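Local coordinates for uncharacterized protein (Bacteroides vulgatus, PDB 4FMR) that is uncharacterised but probably binds DNA through an HU/IHF-like domain that is joined to a C-terminal domain of immunoglobulin-like fold, at residues A204-Q218 / P230-A242. Numbering follows the deposited sequence.
Sequences ASLEDGEYMLTVTTQ and PRSTSHTIYIGGA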
ATOM      1  N   ALA B 204       9.325 -14.261  15.685  1.00 40.53           N
ATOM      2  CA  ALA B 204      10.098 -13.054  15.397  1.00 41.34           C
ATOM      3  C   ALA B 204      11.262 -13.293  14.438  1.00 46.02           C
ATOM      4  O   ALA B 204      11.646 -12.375  13.717  1.00 46.10           O
ATOM      5  CB  ALA B 204      10.632 -12.471  16.701  1.00 42.62           C
ATOM      6  N   SER B 205      11.790 -14.511  14.411  1.00 43.10           N
ATOM      7  CA  SER B 205      12.964 -14.925  13.634  1.00 44.13           C
ATOM      8  C   SER B 205      12.691 -15.165  12.123  1.00 47.81           C
ATOM      9  O   SER B 205      13.645 -15.447  11.394  1.00 48.55           O
ATOM     10  CB  SER B 205      13.553 -16.206  14.234  1.00 47.80           C
ATOM     11  OG  SER B 205      12.548 -17.202  14.336  1.00 60.08           O
ATOM     12  N   LEU B 206      11.427 -15.053  11.654  1.00 42.13           N
ATOM     13  CA  LEU B 206      11.085 -15.265  10.248  1.00 40.12           C
ATOM     14  C   LEU B 206      11.711 -14.207   9.357  1.00 45.24           C
ATOM     15  O   LEU B 206      11.554 -13.006   9.602  1.00 44.68           O
ATOM     16  CB  LEU B 206       9.563 -15.270  10.027  1.00 39.07           C
ATOM     17  CG  LEU B 206       8.760 -16.423  10.624  1.00 42.15           C
ATOM     18  CD1 LEU B 206       7.311 -16.038  10.754  1.00 41.75           C
ATOM     19  CD2 LEU B 206       8.924 -17.688   9.808  1.00 41.97           C
ATOM     20  N   GLU B 207      12.415 -14.668   8.320  1.00 43.03           N
ATOM     21  CA  GLU B 207      13.053 -13.837   7.309  1.00 42.55           C
ATOM     22  C   GLU B 207      11.978 -13.268   6.394  1.00 44.31           C
ATOM     23  O   GLU B 207      10.990 -13.965   6.130  1.00 45.93           O
ATOM     24  CB  GLU B 207      14.080 -14.694   6.537  1.00 44.74           C
ATOM     25  CG  GLU B 207      14.750 -14.075   5.306  1.00 57.68           C
ATOM     26  CD  GLU B 207      15.499 -12.756   5.423  1.00 78.80           C
ATOM     27  OE1 GLU B 207      15.745 -12.277   6.555  1.00 72.32           O
ATOM     28  OE2 GLU B 207      15.819 -12.186   4.357  1.00 69.96           O
ATOM     29  N   ASP B 208      12.145 -12.001   5.935  1.00 36.97           N
ATOM     30  CA  ASP B 208      11.220 -11.341   5.008  1.00 35.68           C
ATOM     31  C   ASP B 208      10.972 -12.196   3.768  1.00 38.95           C
ATOM     32  O   ASP B 208      11.890 -12.848   3.247  1.00 38.34           O
ATOM     33  CB  ASP B 208      11.731  -9.949   4.541  1.00 36.34           C
ATOM     34  CG  ASP B 208      12.106  -8.988   5.642  1.00 45.74           C
ATOM     35  OD1 ASP B 208      13.141  -9.208   6.287  1.00 49.59           O
ATOM     36  OD2 ASP B 208      11.435  -7.950   5.772  1.00 49.08           O
ATOM     37  N   GLY B 209       9.743 -12.165   3.290  1.00 34.53           N
ATOM     38  CA  GLY B 209       9.406 -12.885   2.080  1.00 34.34           C
ATOM     39  C   GLY B 209       8.080 -13.584   2.131  1.00 37.25           C
ATOM     40  O   GLY B 209       7.378 -13.569   3.150  1.00 35.94           O
ATOM     41  N   GLU B 210       7.738 -14.173   0.997  1.00 33.01           N
ATOM     42  CA  GLU B 210       6.537 -14.941   0.819  1.00 32.07           C
ATOM     43  C   GLU B 210       6.707 -16.340   1.459  1.00 35.60           C
ATOM     44  O   GLU B 210       7.803 -16.917   1.479  1.00 34.80           O
ATOM     45  CB  GLU B 210       6.186 -15.039  -0.670  1.00 33.01           C
ATOM     46  CG  GLU B 210       4.679 -15.195  -0.898  1.00 40.13           C
ATOM     47  CD  GLU B 210       3.798 -13.960  -0.817  1.00 49.24           C
ATOM     48  OE1 GLU B 210       4.334 -12.828  -0.837  1.00 40.65           O
ATOM     49  OE2 GLU B 210       2.557 -14.127  -0.779  1.00 43.57           O
ATOM     50  N   TYR B 211       5.614 -16.826   2.054  1.00 30.85           N
ATOM     51  CA  TYR B 211       5.474 -18.135   2.682  1.00 30.76           C
ATOM     52  C   TYR B 211       4.139 -18.733   2.318  1.00 37.02           C
ATOM     53  O   TYR B 211       3.187 -17.993   2.042  1.00 37.26           O
ATOM     54  CB  TYR B 211       5.580 -18.065   4.231  1.00 31.39           C
ATOM     55  CG  TYR B 211       6.934 -17.692   4.793  1.00 32.38           C
ATOM     56  CD1 TYR B 211       7.401 -16.375   4.734  1.00 33.80           C
ATOM     57  CD2 TYR B 211       7.718 -18.629   5.454  1.00 32.89           C
ATOM     58  CE1 TYR B 211       8.656 -16.029   5.228  1.00 32.09           C
ATOM     59  CE2 TYR B 211       8.965 -18.286   5.980  1.00 33.25           C
ATOM     60  CZ  TYR B 211       9.426 -16.985   5.863  1.00 33.05           C
ATOM     61  OH  TYR B 211      10.639 -16.641   6.380  1.00 34.93           O
HETATM   62  N   MSE B 212       4.054 -20.069   2.350  1.00 33.45           N
HETATM   63  CA  MSE B 212       2.797 -20.774   2.229  1.00 33.19           C
HETATM   64  C   MSE B 212       2.370 -21.109   3.657  1.00 36.23           C
HETATM   65  O   MSE B 212       3.114 -21.792   4.367  1.00 36.23           O
HETATM   66  CB  MSE B 212       2.890 -22.010   1.316  1.00 36.42           C
HETATM   67  CG  MSE B 212       1.519 -22.685   1.072  1.00 44.14           C
HETATM   68 SE   MSE B 212       0.220 -21.470   0.211  0.75 51.69          SE
HETATM   69  CE  MSE B 212       1.172 -20.943  -1.395  1.00 47.05           C
ATOM     70  N   LEU B 213       1.260 -20.504   4.119  1.00 31.87           N
ATOM     71  CA  LEU B 213       0.697 -20.747   5.437  1.00 32.14           C
ATOM     72  C   LEU B 213      -0.298 -21.924   5.328  1.00 37.82           C
ATOM     73  O   LEU B 213      -1.197 -21.902   4.490  1.00 36.71           O
ATOM     74  CB  LEU B 213       0.029 -19.481   6.039  1.00 31.05           C
ATOM     75  CG  LEU B 213      -0.467 -19.615   7.504  1.00 34.92           C
ATOM     76  CD1 LEU B 213      -0.371 -18.288   8.252  1.00 33.94           C
ATOM     77  CD2 LEU B 213      -1.906 -20.131   7.575  1.00 38.63           C
ATOM     78  N   THR B 214      -0.143 -22.927   6.194  1.00 36.02           N
ATOM     79  CA  THR B 214      -1.012 -24.103   6.183  1.00 36.33           C
ATOM     80  C   THR B 214      -1.573 -24.362   7.572  1.00 38.73           C
ATOM     81  O   THR B 214      -0.858 -24.259   8.565  1.00 36.35           O
ATOM     82  CB  THR B 214      -0.228 -25.318   5.643  1.00 42.30           C
ATOM     83  OG1 THR B 214       0.238 -24.985   4.326  1.00 40.72           O
ATOM     84  CG2 THR B 214      -1.063 -26.618   5.597  1.00 39.13           C
ATOM     85  N   VAL B 215      -2.891 -24.652   7.616  1.00 36.90           N
ATOM     86  CA  VAL B 215      -3.675 -25.043   8.785  1.00 35.95           C
ATOM     87  C   VAL B 215      -3.953 -26.529   8.628  1.00 39.53           C
ATOM     88  O   VAL B 215      -4.638 -26.907   7.683  1.00 36.95           O
ATOM     89  CB  VAL B 215      -4.988 -24.212   8.974  1.00 38.78           C
ATOM     90  CG1 VAL B 215      -5.872 -24.819  10.074  1.00 38.79           C
ATOM     91  CG2 VAL B 215      -4.695 -22.737   9.271  1.00 36.69           C
ATOM     92  N   THR B 216      -3.383 -27.369   9.508  1.00 38.83           N
ATOM     93  CA  THR B 216      -3.587 -28.826   9.499  1.00 39.81           C
ATOM     94  C   THR B 216      -4.393 -29.191  10.755  1.00 47.43           C
ATOM     95  O   THR B 216      -4.028 -28.788  11.870  1.00 47.15           O
ATOM     96  CB  THR B 216      -2.256 -29.574   9.405  1.00 44.26           C
ATOM     97  OG1 THR B 216      -1.560 -29.126   8.253  1.00 42.71           O
ATOM     98  CG2 THR B 216      -2.429 -31.088   9.353  1.00 40.50           C
ATOM     99  N   THR B 217      -5.509 -29.918  10.576  1.00 45.29           N
ATOM    100  CA  THR B 217      -6.357 -30.223  11.722  1.00 46.09           C
ATOM    101  C   THR B 217      -7.179 -31.485  11.490  1.00 51.89           C
ATOM    102  O   THR B 217      -7.406 -31.881  10.341  1.00 52.41           O
ATOM    103  CB  THR B 217      -7.280 -28.995  12.029  1.00 46.98           C
ATOM    104  OG1 THR B 217      -7.973 -29.191  13.264  1.00 45.63           O
ATOM    105  CG2 THR B 217      -8.251 -28.658  10.889  1.00 43.94           C
ATOM    106  N   GLN B 218      -7.638 -32.104  12.600  1.00 48.32           N
ATOM    107  CA  GLN B 218      -8.519 -33.278  12.583  1.00 49.67           C
ATOM    108  C   GLN B 218      -9.952 -32.860  12.998  1.00 57.08           C
ATOM    109  O   GLN B 218     -10.818 -33.711  13.225  1.00 58.30           O
ATOM    110  CB  GLN B 218      -7.971 -34.392  13.486  1.00 51.25           C
ATOM    111  CG  GLN B 218      -6.762 -35.069  12.880  1.00 54.78           C
ATOM    112  CD  GLN B 218      -6.032 -35.957  13.843  1.00 65.47           C
ATOM    113  OE1 GLN B 218      -5.337 -35.492  14.751  1.00 55.16           O
ATOM    114  NE2 GLN B 218      -6.111 -37.254  13.615  1.00 56.73           N
ATOM    115  N   PRO B 230      -5.647 -36.162   9.461  1.00 49.30           N
ATOM    116  CA  PRO B 230      -5.723 -34.693   9.414  1.00 47.08           C
ATOM    117  C   PRO B 230      -5.853 -34.154   7.990  1.00 51.51           C
ATOM    118  O   PRO B 230      -5.358 -34.759   7.033  1.00 51.18           O
ATOM    119  CB  PRO B 230      -4.398 -34.230  10.048  1.00 46.93           C
ATOM    120  CG  PRO B 230      -3.724 -35.446  10.559  1.00 52.53           C
ATOM    121  CD  PRO B 230      -4.278 -36.607   9.792  1.00 50.35           C
ATOM    122  N   ARG B 231      -6.529 -33.000   7.855  1.00 46.79           N
ATOM    123  CA  ARG B 231      -6.700 -32.343   6.563  1.00 44.53           C
ATOM    124  C   ARG B 231      -6.040 -30.961   6.659  1.00 46.19           C
ATOM    125  O   ARG B 231      -5.825 -30.450   7.763  1.00 44.84           O
ATOM    126  CB  ARG B 231      -8.179 -32.293   6.105  1.00 41.68           C
ATOM    127  CG  ARG B 231      -9.158 -31.627   7.078  1.00 50.80           C
ATOM    128  CD  ARG B 231     -10.552 -31.557   6.479  1.00 54.94           C
ATOM    129  NE  ARG B 231     -11.452 -30.758   7.308  1.00 58.75           N
ATOM    130  CZ  ARG B 231     -12.729 -30.528   7.028  1.00 73.53           C
ATOM    131  NH1 ARG B 231     -13.279 -31.035   5.933  1.00 70.31           N
ATOM    132  NH2 ARG B 231     -13.468 -29.787   7.842  1.00 60.56           N
ATOM    133  N   SER B 232      -5.678 -30.396   5.506  1.00 41.38           N
ATOM    134  CA  SER B 232      -4.934 -29.151   5.378  1.00 39.50           C
ATOM    135  C   SER B 232      -5.543 -28.214   4.395  1.00 42.95           C
ATOM    136  O   SER B 232      -6.058 -28.642   3.361  1.00 43.15           O
ATOM    137  CB  SER B 232      -3.505 -29.440   4.918  1.00 41.95           C
ATOM    138  OG  SER B 232      -2.816 -30.167   5.918  1.00 56.10           O
ATOM    139  N   THR B 233      -5.444 -26.918   4.710  1.00 38.44           N
ATOM    140  CA  THR B 233      -5.875 -25.828   3.857  1.00 37.66           C
ATOM    141  C   THR B 233      -4.775 -24.769   3.979  1.00 42.06           C
ATOM    142  O   THR B 233      -4.133 -24.622   5.031  1.00 40.20           O
ATOM    143  CB  THR B 233      -7.304 -25.359   4.163  1.00 46.17           C
ATOM    144  OG1 THR B 233      -7.704 -24.536   3.070  1.00 45.15           O
ATOM    145  CG2 THR B 233      -7.437 -24.585   5.501  1.00 43.88           C
ATOM    146  N   SER B 234      -4.523 -24.074   2.875  1.00 39.24           N
ATOM    147  CA  SER B 234      -3.427 -23.131   2.774  1.00 36.74           C
ATOM    148  C   SER B 234      -3.834 -21.797   2.204  1.00 40.69           C
ATOM    149  O   SER B 234      -4.898 -21.657   1.597  1.00 41.42           O
ATOM    150  CB  SER B 234      -2.344 -23.720   1.871  1.00 39.46           C
ATOM    151  OG  SER B 234      -1.664 -24.791   2.502  1.00 50.74           O
ATOM    152  N   HIS B 235      -2.944 -20.818   2.382  1.00 35.64           N
ATOM    153  CA  HIS B 235      -3.029 -19.483   1.833  1.00 34.60           C
ATOM    154  C   HIS B 235      -1.630 -18.907   1.805  1.00 38.54           C
ATOM    155  O   HIS B 235      -0.869 -19.115   2.747  1.00 38.74           O
ATOM    156  CB  HIS B 235      -4.000 -18.561   2.607  1.00 35.23           C
ATOM    157  CG  HIS B 235      -4.427 -17.382   1.786  1.00 38.45           C
ATOM    158  ND1 HIS B 235      -3.567 -16.325   1.533  1.00 39.27           N
ATOM    159  CD2 HIS B 235      -5.577 -17.175   1.108  1.00 40.83           C
ATOM    160  CE1 HIS B 235      -4.219 -15.511   0.722  1.00 38.63           C
ATOM    161  NE2 HIS B 235      -5.441 -15.962   0.467  1.00 40.30           N
ATOM    162  N   THR B 236      -1.292 -18.165   0.747  1.00 33.81           N
ATOM    163  CA  THR B 236       0.009 -17.521   0.647  1.00 32.70           C
ATOM    164  C   THR B 236       0.052 -16.320   1.626  1.00 35.62           C
ATOM    165  O   THR B 236      -0.993 -15.747   1.963  1.00 34.36           O
ATOM    166  CB  THR B 236       0.293 -17.119  -0.800  1.00 38.72           C
ATOM    167  OG1 THR B 236       1.690 -16.833  -0.918  1.00 42.01           O
ATOM    168  CG2 THR B 236      -0.561 -15.931  -1.268  1.00 33.81           C
ATOM    169  N   ILE B 237       1.249 -15.964   2.099  1.00 31.64           N
ATOM    170  CA  ILE B 237       1.388 -14.877   3.070  1.00 31.56           C
ATOM    171  C   ILE B 237       2.735 -14.195   2.863  1.00 34.03           C
ATOM    172  O   ILE B 237       3.756 -14.862   2.692  1.00 32.11           O
ATOM    173  CB  ILE B 237       1.218 -15.390   4.569  1.00 34.07           C
ATOM    174  CG1 ILE B 237       1.176 -14.230   5.613  1.00 33.34           C
ATOM    175  CG2 ILE B 237       2.288 -16.419   4.951  1.00 33.94           C
ATOM    176  CD1 ILE B 237       0.677 -14.633   7.096  1.00 35.73           C
ATOM    177  N   TYR B 238       2.736 -12.875   2.935  1.00 30.85           N
ATOM    178  CA  TYR B 238       3.999 -12.164   2.899  1.00 30.00           C
ATOM    179  C   TYR B 238       4.367 -11.784   4.324  1.00 34.28           C
ATOM    180  O   TYR B 238       3.577 -11.151   5.031  1.00 31.96           O
ATOM    181  CB  TYR B 238       3.971 -10.941   1.981  1.00 29.71           C
ATOM    182  CG  TYR B 238       5.266 -10.155   2.055  1.00 29.62           C
ATOM    183  CD1 TYR B 238       6.398 -10.567   1.352  1.00 31.30           C
ATOM    184  CD2 TYR B 238       5.367  -9.010   2.847  1.00 29.07           C
ATOM    185  CE1 TYR B 238       7.610  -9.888   1.473  1.00 34.34           C
ATOM    186  CE2 TYR B 238       6.576  -8.329   2.985  1.00 29.67           C
ATOM    187  CZ  TYR B 238       7.691  -8.760   2.283  1.00 40.08           C
ATOM    188  OH  TYR B 238       8.871  -8.058   2.371  1.00 39.13           O
ATOM    189  N   ILE B 239       5.560 -12.147   4.746  1.00 33.44           N
ATOM    190  CA  ILE B 239       5.979 -11.789   6.100  1.00 33.43           C
ATOM    191  C   ILE B 239       7.067 -10.725   6.015  1.00 37.68           C
ATOM    192  O   ILE B 239       8.047 -10.884   5.288  1.00 36.42           O
ATOM    193  CB  ILE B 239       6.425 -13.049   6.900  1.00 36.83           C
ATOM    194  CG1 ILE B 239       5.182 -13.984   7.115  1.00 36.90           C
ATOM    195  CG2 ILE B 239       7.079 -12.630   8.254  1.00 37.06           C
ATOM    196  CD1 ILE B 239       5.413 -15.322   7.610  1.00 43.82           C
ATOM    197  N   GLY B 240       6.850  -9.630   6.734  1.00 34.86           N
ATOM    198  CA  GLY B 240       7.812  -8.546   6.835  1.00 34.88           C
ATOM    199  C   GLY B 240       8.530  -8.719   8.153  1.00 40.00           C
ATOM    200  O   GLY B 240       7.895  -9.094   9.151  1.00 38.45           O
ATOM    201  N   GLY B 241       9.845  -8.477   8.144  1.00 37.61           N
ATOM    202  CA  GLY B 241      10.708  -8.611   9.310  1.00 38.77           C
ATOM    203  C   GLY B 241      10.177  -7.937  10.562  1.00 45.97           C
ATOM    204  O   GLY B 241       9.444  -6.947  10.486  1.00 44.47           O
ATOM    205  N   ALA B 242      10.527  -8.513  11.719  1.00 47.09           N
ATOM    206  CA  ALA B 242      10.133  -8.085  13.061  1.00 48.84           C
ATOM    207  C   ALA B 242      10.365  -6.576  13.281  1.00 58.90           C
ATOM    208  O   ALA B 242      11.374  -6.047  12.801  1.00 59.11           O
ATOM    209  CB  ALA B 242      10.913  -8.886  14.096  1.00 49.72           C
TER
HETATM  210  O   HOH W   1      12.178 -10.944  11.649  1.00 44.41           O
HETATM  211  O   HOH W   2       9.518  -6.421   4.601  1.00 36.52           O
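Gly209 to Thr217 and Arg231 to Ile239 pair as neighbouring antiparallel strands inside the five-stranded sheet of the immunoglobulin-like domain, illustrating how a beta hairpin with a long connecting loop can keep one face largely apolar near its Gly209 end and the other mainly polar. Strand 171-176 flanks one strand and strand 147-149 the other, so both lie within the sheet. Reciprocal backbone bonds run from Gly209 with Ile239 to Thr217 with Arg231.

Toward the Gly209-Ile239 end, the face turned to the other sheet is apolar; Thr233, His235 and Arg231 take over further along. CD1 of Ile239 sits over one face of the Tyr211 ring, 4.1 Å from its centroid, and also meets Leu206 CD1 at 3.7 Å. That ring is held at its far end, where Tyr211 OH donates in plane to a lone pair of Glu207 O (2.7 Å). Leu213 and Ile237 continue this layer against Ile133, Leu156 and Phe154 of the other sheet, the packing of a beta sandwich.

On the reverse face, where the backbone pairs are of the non-hydrogen-bonded kind, hydroxyls bond each other: Thr214 OG1 with Ser234 OG (2.6 Å), and Thr216 OG1 with Ser232 OG (2.8 Å). Glu210 CG lies anti to the backbone N (chi1 -152°) and the chain bends at chi2, bringing OE2 across to accept a hydrogen bond from Thr236 OG1 on its anti lone pair (2.8 Å). Beyond the strands, Gly241 N approaches Asp208 OD2 from above the carboxylate plane (2.9 Å), while Arg113 of the second subunit pairs with OD1. The hairpin thus joins apolar packing at one end of the inner face to a mainly polar face whose buried Glu210, probably charged, has its OE2 shared between a strand hydroxyl and a salt bridge to Arg81 of the second subunit.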